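Local coordinates for protein histone-lysine N-methyltransferase, H3 lysine-9 specific SUVH4 (Arabidopsis thaliana, PDB 4QEO) that places repressive methyl marks on histone H3, at the ninth residue, a lysine, and binds methylated DNA, at residues T348-E358 with V369-P380. Sequence-based numbering, arbitrary orientation.
Sequences TSQKRLRFNLE and VRSWEYIPAGSP
Glu358 OE1 takes two N-H groups, from Trp372 NE1 at 2.6 Å and from Arg370 NE at 3.1 Å, which reach it from opposite faces of the carboxylate plane. The indole bond lies in the ring plane and is nearly straight (164°). Arg370 runs alongside the glutamate in the same direction, its guanidinium meeting OE1 edge-on and turned 83° from the carboxylate; a weak bond from NH2 to OE2 completes the salt bridge. The Glu358 chain is extended (chi1 174°, CG opposite the backbone N) and carries its carboxylate out to both donors, while Thr257 holds OE2. Replacing Glu358 by an alanine would remove the carboxylate and is likely to leave the Arg370 charge without this mate and the indole N-H without its acceptor.

The Phe355 ring packs against Ile375, Ser379 and Pro380. Ile375 CG1 stands over one face in a CH-pi contact, 3.8 Å from the ring centroid, and Arg354 CB covers the other; Ser379 CB and the carbonyl oxygen of Pro380 come to the ring edge. Pro380 CG lies over a face of the Arg354 guanidinium, whose NH2 bonds to the Asp321 carbonyl, and a water links Arg354 N to Pro380 O. Between the two clusters, Glu373 OE1 accepts Asn356 N at 2.6 Å through its anti lone pair.

Backbone bonds pair Glu358 with Arg370 in both directions, and Trp372 N continues the pairing to Asn356 O. This is the open end of the antiparallel hairpin 357-361/367-371 in the SET region, with 256-257 flanking strand 357-361. Farther along, Ile375 and Pro380 pack on strand 483-488, and Pro376 and Ser379 touch Arg323 of strand 323-324.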
ATOM      1  N   THR A 348      -8.486  15.475   7.216  1.00 29.94           N
ATOM      2  CA  THR A 348      -7.468  14.403   7.190  1.00 31.87           C
ATOM      3  C   THR A 348      -6.004  14.810   6.905  1.00 32.21           C
ATOM      4  O   THR A 348      -5.115  14.455   7.681  1.00 30.73           O
ATOM      5  CB  THR A 348      -7.902  13.232   6.294  1.00 34.70           C
ATOM      6  OG1 THR A 348      -9.023  12.586   6.902  1.00 38.49           O
ATOM      7  CG2 THR A 348      -6.759  12.203   6.114  1.00 31.58           C
ATOM      8  N   SER A 349      -5.747  15.583   5.846  1.00 30.75           N
ATOM      9  CA  SER A 349      -4.357  15.908   5.500  1.00 31.16           C
ATOM     10  C   SER A 349      -3.715  16.978   6.383  1.00 33.23           C
ATOM     11  O   SER A 349      -2.528  17.277   6.240  1.00 30.58           O
ATOM     12  CB  SER A 349      -4.223  16.302   4.028  1.00 29.78           C
ATOM     13  OG  SER A 349      -4.687  17.616   3.814  1.00 30.16           O
ATOM     14  N   GLN A 350      -4.490  17.546   7.300  1.00 34.69           N
ATOM     15  CA  GLN A 350      -3.982  18.610   8.162  1.00 35.71           C
ATOM     16  C   GLN A 350      -3.391  18.035   9.440  1.00 37.77           C
ATOM     17  O   GLN A 350      -2.767  18.737  10.232  1.00 38.80           O
ATOM     18  CB  GLN A 350      -5.101  19.590   8.526  1.00 29.46           C
ATOM     19  CG  GLN A 350      -5.633  20.392   7.346  1.00 33.27           C
ATOM     20  CD  GLN A 350      -7.006  21.016   7.623  1.00 34.21           C
ATOM     21  OE1 GLN A 350      -7.302  21.465   8.741  1.00 34.61           O
ATOM     22  NE2 GLN A 350      -7.844  21.048   6.600  1.00 32.47           N
ATOM     23  N   LYS A 351      -3.607  16.748   9.648  1.00 31.56           N
ATOM     24  CA  LYS A 351      -3.221  16.155  10.910  1.00 37.69           C
ATOM     25  C   LYS A 351      -1.722  15.861  10.971  1.00 37.52           C
ATOM     26  O   LYS A 351      -1.004  15.958   9.965  1.00 35.21           O
ATOM     27  CB  LYS A 351      -4.095  14.933  11.200  1.00 40.90           C
ATOM     28  CG  LYS A 351      -5.557  15.353  11.362  1.00 45.01           C
ATOM     29  CD  LYS A 351      -6.498  14.194  11.633  1.00 47.15           C
ATOM     30  CE  LYS A 351      -7.931  14.708  11.816  1.00 46.88           C
ATOM     31  NZ  LYS A 351      -8.871  13.613  12.192  1.00 46.48           N
ATOM     32  N   ARG A 352      -1.253  15.529  12.165  1.00 38.92           N
ATOM     33  CA  ARG A 352       0.168  15.374  12.408  1.00 45.58           C
ATOM     34  C   ARG A 352       0.692  14.136  11.695  1.00 39.64           C
ATOM     35  O   ARG A 352      -0.071  13.220  11.377  1.00 34.33           O
ATOM     36  CB  ARG A 352       0.417  15.252  13.900  1.00 50.59           C
ATOM     37  CG  ARG A 352      -0.271  14.064  14.485  1.00 57.67           C
ATOM     38  CD  ARG A 352      -0.239  14.110  15.986  1.00 70.13           C
ATOM     39  NE  ARG A 352      -0.794  12.890  16.557  1.00 77.19           N
ATOM     40  CZ  ARG A 352      -0.959  12.697  17.858  1.00 83.80           C
ATOM     41  NH1 ARG A 352      -0.607  13.651  18.707  1.00 85.45           N
ATOM     42  NH2 ARG A 352      -1.468  11.556  18.305  1.00 85.51           N
ATOM     43  N   LEU A 353       1.995  14.124  11.444  1.00 36.02           N
ATOM     44  CA  LEU A 353       2.633  13.000  10.785  1.00 36.48           C
ATOM     45  C   LEU A 353       2.322  11.726  11.569  1.00 35.93           C
ATOM     46  O   LEU A 353       2.548  11.661  12.778  1.00 38.69           O
ATOM     47  CB  LEU A 353       4.140  13.247  10.674  1.00 34.50           C
ATOM     48  CG  LEU A 353       4.984  12.093  10.135  1.00 33.82           C
ATOM     49  CD1 LEU A 353       4.528  11.710   8.739  1.00 34.68           C
ATOM     50  CD2 LEU A 353       6.451  12.496  10.142  1.00 33.73           C
ATOM     51  N   ARG A 354       1.754  10.738  10.879  1.00 39.82           N
ATOM     52  CA  ARG A 354       1.270   9.520  11.514  1.00 42.46           C
ATOM     53  C   ARG A 354       2.313   8.418  11.558  1.00 40.77           C
ATOM     54  O   ARG A 354       2.115   7.439  12.261  1.00 34.92           O
ATOM     55  CB  ARG A 354       0.086   8.930  10.738  1.00 46.23           C
ATOM     56  CG  ARG A 354      -1.142   9.782  10.610  1.00 48.47           C
ATOM     57  CD  ARG A 354      -1.997   9.266   9.452  1.00 45.75           C
ATOM     58  NE  ARG A 354      -3.353   9.809   9.461  1.00 40.39           N
ATOM     59  CZ  ARG A 354      -3.652  11.081   9.209  1.00 50.85           C
ATOM     60  NH1 ARG A 354      -2.690  11.958   8.938  1.00 56.54           N
ATOM     61  NH2 ARG A 354      -4.912  11.485   9.239  1.00 48.75           N
ATOM     62  N   PHE A 355       3.379   8.534  10.771  1.00 39.02           N
ATOM     63  CA  PHE A 355       4.281   7.392  10.575  1.00 39.72           C
ATOM     64  C   PHE A 355       5.727   7.698  10.926  1.00 45.13           C
ATOM     65  O   PHE A 355       6.189   8.828  10.768  1.00 41.18           O
ATOM     66  CB  PHE A 355       4.243   6.894   9.120  1.00 36.04           C
ATOM     67  CG  PHE A 355       2.857   6.684   8.579  1.00 35.97           C
ATOM     68  CD1 PHE A 355       2.127   5.568   8.926  1.00 31.72           C
ATOM     69  CD2 PHE A 355       2.294   7.603   7.711  1.00 35.33           C
ATOM     70  CE1 PHE A 355       0.847   5.370   8.428  1.00 36.95           C
ATOM     71  CE2 PHE A 355       1.016   7.414   7.209  1.00 35.57           C
ATOM     72  CZ  PHE A 355       0.290   6.294   7.572  1.00 37.25           C
ATOM     73  N   ASN A 356       6.446   6.667  11.364  1.00 43.43           N
ATOM     74  CA  ASN A 356       7.875   6.770  11.596  1.00 42.60           C
ATOM     75  C   ASN A 356       8.621   6.619  10.276  1.00 41.54           C
ATOM     76  O   ASN A 356       8.613   5.555   9.673  1.00 43.47           O
ATOM     77  CB  ASN A 356       8.320   5.703  12.603  1.00 48.07           C
ATOM     78  CG  ASN A 356       7.692   5.909  13.982  1.00 52.08           C
ATOM     79  OD1 ASN A 356       7.761   6.997  14.547  1.00 52.13           O
ATOM     80  ND2 ASN A 356       7.070   4.862  14.520  1.00 58.57           N
ATOM     81  N   LEU A 357       9.263   7.690   9.834  1.00 41.48           N
ATOM     82  CA  LEU A 357       9.920   7.698   8.541  1.00 44.08           C
ATOM     83  C   LEU A 357      11.410   7.899   8.697  1.00 51.08           C
ATOM     84  O   LEU A 357      11.898   8.270   9.763  1.00 51.61           O
ATOM     85  CB  LEU A 357       9.368   8.828   7.672  1.00 43.27           C
ATOM     86  CG  LEU A 357       7.852   8.860   7.481  1.00 41.07           C
ATOM     87  CD1 LEU A 357       7.474   9.990   6.549  1.00 36.46           C
ATOM     88  CD2 LEU A 357       7.341   7.524   6.953  1.00 36.72           C
ATOM     89  N   GLU A 358      12.129   7.675   7.610  1.00 53.46           N
ATOM     90  CA  GLU A 358      13.567   7.835   7.618  1.00 54.09           C
ATOM     91  C   GLU A 358      14.015   8.406   6.283  1.00 53.48           C
ATOM     92  O   GLU A 358      13.520   8.003   5.229  1.00 47.73           O
ATOM     93  CB  GLU A 358      14.235   6.481   7.878  1.00 49.75           C
ATOM     94  CG  GLU A 358      15.750   6.489   7.762  1.00 51.90           C
ATOM     95  CD  GLU A 358      16.351   5.082   7.747  1.00 58.23           C
ATOM     96  OE1 GLU A 358      15.592   4.097   7.863  1.00 55.69           O
ATOM     97  OE2 GLU A 358      17.589   4.963   7.610  1.00 66.08           O
ATOM     98  N   VAL A 369      13.357   8.689   0.914  1.00 38.52           N
ATOM     99  CA  VAL A 369      12.587   8.516   2.150  1.00 38.05           C
ATOM    100  C   VAL A 369      11.944   7.134   2.179  1.00 41.70           C
ATOM    101  O   VAL A 369      11.458   6.650   1.153  1.00 39.33           O
ATOM    102  CB  VAL A 369      11.490   9.599   2.303  1.00 46.66           C
ATOM    103  CG1 VAL A 369      10.600   9.318   3.519  1.00 46.85           C
ATOM    104  CG2 VAL A 369      12.116  10.991   2.407  1.00 44.34           C
ATOM    105  N   ARG A 370      11.965   6.483   3.341  1.00 39.03           N
ATOM    106  CA  ARG A 370      11.231   5.231   3.511  1.00 36.56           C
ATOM    107  C   ARG A 370      10.467   5.215   4.824  1.00 40.36           C
ATOM    108  O   ARG A 370      10.651   6.086   5.668  1.00 44.23           O
ATOM    109  CB  ARG A 370      12.156   4.009   3.398  1.00 37.28           C
ATOM    110  CG  ARG A 370      13.266   3.948   4.442  1.00 38.73           C
ATOM    111  CD  ARG A 370      14.355   2.940   4.037  1.00 41.80           C
ATOM    112  NE  ARG A 370      15.433   2.888   5.019  1.00 46.20           N
ATOM    113  CZ  ARG A 370      16.692   2.549   4.739  1.00 55.37           C
ATOM    114  NH1 ARG A 370      17.041   2.245   3.498  1.00 52.20           N
ATOM    115  NH2 ARG A 370      17.606   2.527   5.700  1.00 62.26           N
ATOM    116  N   SER A 371       9.590   4.231   4.982  1.00 39.46           N
ATOM    117  CA  SER A 371       8.802   4.124   6.199  1.00 41.14           C
ATOM    118  C   SER A 371       9.218   2.931   7.048  1.00 44.13           C
ATOM    119  O   SER A 371       9.605   1.887   6.525  1.00 46.79           O
ATOM    120  CB  SER A 371       7.310   4.034   5.877  1.00 43.75           C
ATOM    121  OG  SER A 371       6.563   3.843   7.065  1.00 45.96           O
ATOM    122  N   TRP A 372       9.130   3.093   8.364  1.00 49.53           N
ATOM    123  CA  TRP A 372       9.476   2.019   9.287  1.00 49.68           C
ATOM    124  C   TRP A 372       8.255   1.217   9.676  1.00 45.16           C
ATOM    125  O   TRP A 372       8.365   0.185  10.317  1.00 45.74           O
ATOM    126  CB  TRP A 372      10.131   2.576  10.547  1.00 55.57           C
ATOM    127  CG  TRP A 372      11.544   3.018  10.349  1.00 60.82           C
ATOM    128  CD1 TRP A 372      12.242   3.050   9.179  1.00 61.06           C
ATOM    129  CD2 TRP A 372      12.432   3.488  11.361  1.00 64.84           C
ATOM    130  NE1 TRP A 372      13.516   3.516   9.401  1.00 61.43           N
ATOM    131  CE2 TRP A 372      13.656   3.794  10.736  1.00 65.22           C
ATOM    132  CE3 TRP A 372      12.307   3.690  12.740  1.00 67.91           C
ATOM    133  CZ2 TRP A 372      14.749   4.288  11.441  1.00 70.12           C
ATOM    134  CZ3 TRP A 372      13.393   4.184  13.439  1.00 69.71           C
ATOM    135  CH2 TRP A 372      14.598   4.476  12.789  1.00 72.46           C
ATOM    136  N   GLU A 373       7.086   1.703   9.295  1.00 45.17           N
ATOM    137  CA  GLU A 373       5.852   0.992   9.591  1.00 49.11           C
ATOM    138  C   GLU A 373       4.943   0.918   8.374  1.00 45.57           C
ATOM    139  O   GLU A 373       5.174   1.582   7.363  1.00 48.40           O
ATOM    140  CB  GLU A 373       5.111   1.644  10.766  1.00 53.02           C
ATOM    141  CG  GLU A 373       5.478   3.093  11.013  1.00 54.82           C
ATOM    142  CD  GLU A 373       4.649   3.733  12.116  1.00 58.62           C
ATOM    143  OE1 GLU A 373       4.948   4.883  12.500  1.00 60.16           O
ATOM    144  OE2 GLU A 373       3.694   3.087  12.595  1.00 61.43           O
ATOM    145  N   TYR A 374       3.905   0.106   8.494  1.00 39.43           N
ATOM    146  CA  TYR A 374       2.927  -0.083   7.435  1.00 39.18           C
ATOM    147  C   TYR A 374       2.147   1.193   7.163  1.00 41.08           C
ATOM    148  O   TYR A 374       1.742   1.883   8.095  1.00 43.01           O
ATOM    149  CB  TYR A 374       1.987  -1.228   7.817  1.00 38.83           C
ATOM    150  CG  TYR A 374       2.646  -2.594   7.714  1.00 42.92           C
ATOM    151  CD1 TYR A 374       2.782  -3.224   6.488  1.00 39.91           C
ATOM    152  CD2 TYR A 374       3.140  -3.244   8.841  1.00 44.12           C
ATOM    153  CE1 TYR A 374       3.387  -4.473   6.382  1.00 44.01           C
ATOM    154  CE2 TYR A 374       3.750  -4.487   8.742  1.00 45.06           C
ATOM    155  CZ  TYR A 374       3.873  -5.094   7.513  1.00 42.98           C
ATOM    156  OH  TYR A 374       4.475  -6.333   7.411  1.00 48.24           O
ATOM    157  N   ILE A 375       1.971   1.514   5.882  1.00 37.45           N
ATOM    158  CA  ILE A 375       1.154   2.654   5.463  1.00 33.24           C
ATOM    159  C   ILE A 375      -0.048   2.183   4.628  1.00 33.64           C
ATOM    160  O   ILE A 375       0.118   1.704   3.499  1.00 33.38           O
ATOM    161  CB  ILE A 375       1.971   3.669   4.648  1.00 37.29           C
ATOM    162  CG1 ILE A 375       3.164   4.168   5.467  1.00 39.98           C
ATOM    163  CG2 ILE A 375       1.088   4.835   4.219  1.00 36.84           C
ATOM    164  CD1 ILE A 375       4.030   5.172   4.747  1.00 37.87           C
ATOM    165  N   PRO A 376      -1.262   2.294   5.190  1.00 38.14           N
ATOM    166  CA  PRO A 376      -2.456   1.862   4.457  1.00 35.45           C
ATOM    167  C   PRO A 376      -2.739   2.764   3.261  1.00 30.98           C
ATOM    168  O   PRO A 376      -2.504   3.975   3.322  1.00 32.42           O
ATOM    169  CB  PRO A 376      -3.580   1.995   5.499  1.00 38.12           C
ATOM    170  CG  PRO A 376      -2.878   1.987   6.826  1.00 42.11           C
ATOM    171  CD  PRO A 376      -1.577   2.693   6.572  1.00 40.21           C
ATOM    172  N   ALA A 377      -3.249   2.172   2.188  1.00 31.47           N
ATOM    173  CA  ALA A 377      -3.622   2.919   0.988  1.00 35.20           C
ATOM    174  C   ALA A 377      -4.678   3.963   1.324  1.00 31.59           C
ATOM    175  O   ALA A 377      -5.673   3.649   1.967  1.00 32.41           O
ATOM    176  CB  ALA A 377      -4.156   1.957  -0.079  1.00 32.90           C
ATOM    177  N   GLY A 378      -4.463   5.198   0.882  1.00 31.48           N
ATOM    178  CA  GLY A 378      -5.380   6.279   1.172  1.00 29.18           C
ATOM    179  C   GLY A 378      -4.899   7.157   2.310  1.00 31.26           C
ATOM    180  O   GLY A 378      -5.453   8.224   2.540  1.00 35.42           O
ATOM    181  N   SER A 379      -3.869   6.718   3.027  1.00 30.12           N
ATOM    182  CA  SER A 379      -3.358   7.496   4.151  1.00 33.56           C
ATOM    183  C   SER A 379      -2.572   8.665   3.606  1.00 37.96           C
ATOM    184  O   SER A 379      -1.850   8.522   2.608  1.00 34.22           O
ATOM    185  CB  SER A 379      -2.452   6.656   5.066  1.00 33.90           C
ATOM    186  OG  SER A 379      -3.134   5.548   5.632  1.00 31.78           O
ATOM    187  N   PRO A 380      -2.717   9.833   4.245  1.00 32.99           N
ATOM    188  CA  PRO A 380      -1.865  10.961   3.859  1.00 31.92           C
ATOM    189  C   PRO A 380      -0.444  10.722   4.336  1.00 33.70           C
ATOM    190  O   PRO A 380      -0.232  10.224   5.444  1.00 30.46           O
ATOM    191  CB  PRO A 380      -2.488  12.140   4.611  1.00 31.32           C
ATOM    192  CG  PRO A 380      -3.155  11.513   5.800  1.00 31.60           C
ATOM    193  CD  PRO A 380      -3.659  10.183   5.330  1.00 28.11           C
TER
HETATM  194  O   HOH W   1       0.820  11.212   7.932  1.00 36.46           O